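Side-chain contact in echicetin A-chain (Echis carinatus, PDB 1OZ7), which binds the platelet receptor GPIbalpha as one subunit of a snaclec heterodimer, inhibiting platelet aggregation unless immunoglobulin M kappa is bound as well: residues G85-R89 against S90-A94. Residues are numbered along the deposited sequence; the frame is centred on the assembly and turned at random.
Sequences GSFFR and SYEIA
Phe87 lays the far end of its ring against the short side chain of Ser90, with its CE1 3.4 Å from Ser90 CB. With chi1 at -179°, CG turns away from the backbone N and the ring runs forward along the chain, overtaking two residues to reach the serine; a small side chain suits that place. The model sets the serine hydroxyl implausibly close to the ring tip, so its exact position is doubtful. Beyond it, Glu92 brings a carboxylate oxygen to the ring edge, in the ring plane, with OE2 3.8 Å from CZ of Phe87, an approach that probably suits a carboxylate, since the C-H rim of a benzene ring is slightly positive and its face electron-rich.

Arg89 and Tyr91 form a second pair, side by side and pointing the same way. The long, flexible arginine chain can run beside the tyrosine: it bends at chi2 (-81°), which carries the guanidinium forward, NH1 lying 3.9 Å from CB of Tyr91. The guanidinium and phenol planes stand 50° apart, so the two do not stack flat.

The whole stretch belongs to the long loop between strands 64-71 and 100-104, about 27 Å from the centre of the chain to the centre of the contact. In snaclecs this loop is extended and swapped between subunits. Here an aromatic ring of the other chain meets Phe87 at a steep angle, and the backbone of Tyr91 is hydrogen-bonded to that chain. The groups that meet here, polar ones included, do so by van der Waals contact, with neither a salt bridge nor a hydrogen bond between 85-89 and 90-94, so this part of the loop probably owes much of its shape to the partner subunit.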
loop_
_atom_site.group_PDB
_atom_site.type_symbol
_atom_site.label_atom_id
_atom_site.label_comp_id
_atom_site.label_asym_id
_atom_site.label_seq_id
_atom_site.Cartn_x
_atom_site.Cartn_y
_atom_site.Cartn_z
ATOM N N GLY A 85 -10.543 -2.300 -16.471
ATOM C CA GLY A 85 -10.532 -3.744 -16.272
ATOM C C GLY A 85 -9.989 -4.295 -14.959
ATOM O O GLY A 85 -9.677 -3.552 -14.031
ATOM N N SER A 86 -9.871 -5.618 -14.889
ATOM C CA SER A 86 -9.384 -6.294 -13.695
ATOM C C SER A 86 -7.875 -6.511 -13.664
ATOM O O SER A 86 -7.229 -6.754 -14.694
ATOM C CB SER A 86 -10.103 -7.632 -13.522
ATOM O OG SER A 86 -11.468 -7.435 -13.181
ATOM N N PHE A 87 -7.326 -6.436 -12.455
ATOM C CA PHE A 87 -5.896 -6.584 -12.240
ATOM C C PHE A 87 -5.431 -8.024 -12.061
ATOM O O PHE A 87 -5.251 -8.482 -10.933
ATOM C CB PHE A 87 -5.486 -5.751 -11.025
ATOM C CG PHE A 87 -4.018 -5.799 -10.725
ATOM C CD1 PHE A 87 -3.081 -5.594 -11.732
ATOM C CD2 PHE A 87 -3.570 -6.029 -9.430
ATOM C CE1 PHE A 87 -1.721 -5.620 -11.451
ATOM C CE2 PHE A 87 -2.214 -6.056 -9.139
ATOM C CZ PHE A 87 -1.287 -5.852 -10.149
ATOM N N PHE A 88 -5.231 -8.726 -13.176
ATOM C CA PHE A 88 -4.770 -10.113 -13.149
ATOM C C PHE A 88 -3.326 -10.187 -13.577
ATOM O O PHE A 88 -2.443 -10.480 -12.771
ATOM C CB PHE A 88 -5.604 -10.981 -14.081
ATOM C CG PHE A 88 -7.055 -10.966 -13.758
ATOM C CD1 PHE A 88 -7.482 -11.120 -12.440
ATOM C CD2 PHE A 88 -7.999 -10.795 -14.760
ATOM C CE1 PHE A 88 -8.833 -11.103 -12.122
ATOM C CE2 PHE A 88 -9.350 -10.776 -14.455
ATOM C CZ PHE A 88 -9.769 -10.931 -13.130
ATOM N N ARG A 89 -3.080 -9.948 -14.858
ATOM C CA ARG A 89 -1.713 -9.967 -15.331
ATOM C C ARG A 89 -1.019 -8.853 -14.560
ATOM O O ARG A 89 -1.410 -7.684 -14.644
ATOM C CB ARG A 89 -1.652 -9.690 -16.829
ATOM C CG ARG A 89 -0.455 -10.327 -17.509
ATOM C CD ARG A 89 0.833 -9.532 -17.353
ATOM N NE ARG A 89 1.940 -10.208 -18.029
ATOM C CZ ARG A 89 3.074 -9.617 -18.392
ATOM N NH1 ARG A 89 3.259 -8.328 -18.151
ATOM N NH2 ARG A 89 4.027 -10.311 -18.997
ATOM N N SER A 90 -0.011 -9.228 -13.784
ATOM C CA SER A 90 0.736 -8.266 -12.990
ATOM C C SER A 90 2.213 -8.576 -13.161
ATOM O O SER A 90 2.580 -9.727 -13.389
ATOM C CB SER A 90 0.340 -8.381 -11.521
ATOM O OG SER A 90 1.016 -7.408 -10.745
ATOM N N TYR A 91 3.066 -7.564 -13.053
ATOM C CA TYR A 91 4.487 -7.808 -13.225
ATOM C C TYR A 91 5.396 -6.920 -12.385
ATOM O O TYR A 91 5.983 -5.955 -12.881
ATOM C CB TYR A 91 4.855 -7.687 -14.701
ATOM C CG TYR A 91 6.295 -8.045 -14.984
ATOM C CD1 TYR A 91 6.894 -9.133 -14.357
ATOM C CD2 TYR A 91 7.055 -7.302 -15.882
ATOM C CE1 TYR A 91 8.218 -9.475 -14.611
ATOM C CE2 TYR A 91 8.376 -7.636 -16.145
ATOM C CZ TYR A 91 8.956 -8.723 -15.505
ATOM O OH TYR A 91 10.274 -9.052 -15.750
ATOM N N GLU A 92 5.524 -7.276 -11.112
ATOM C CA GLU A 92 6.359 -6.536 -10.180
ATOM C C GLU A 92 7.379 -7.467 -9.557
ATOM O O GLU A 92 7.238 -8.685 -9.628
ATOM C CB GLU A 92 5.506 -5.939 -9.069
ATOM C CG GLU A 92 4.322 -5.162 -9.565
ATOM C CD GLU A 92 3.284 -4.989 -8.496
ATOM O OE1 GLU A 92 3.573 -4.304 -7.491
ATOM O OE2 GLU A 92 2.182 -5.550 -8.657
ATOM N N ILE A 93 8.406 -6.884 -8.950
ATOM C CA ILE A 93 9.440 -7.664 -8.288
ATOM C C ILE A 93 8.964 -7.876 -6.861
ATOM O O ILE A 93 9.605 -7.442 -5.902
ATOM C CB ILE A 93 10.794 -6.920 -8.264
ATOM C CG1 ILE A 93 11.260 -6.639 -9.693
ATOM C CG2 ILE A 93 11.837 -7.760 -7.541
ATOM C CD1 ILE A 93 12.581 -5.907 -9.769
ATOM N N ALA A 94 7.816 -8.528 -6.727
ATOM C CA ALA A 94 7.259 -8.802 -5.415
ATOM C C ALA A 94 8.150 -9.816 -4.713
ATOM O O ALA A 94 7.884 -11.017 -4.742
ATOM C CB ALA A 94 5.843 -9.337 -5.547
#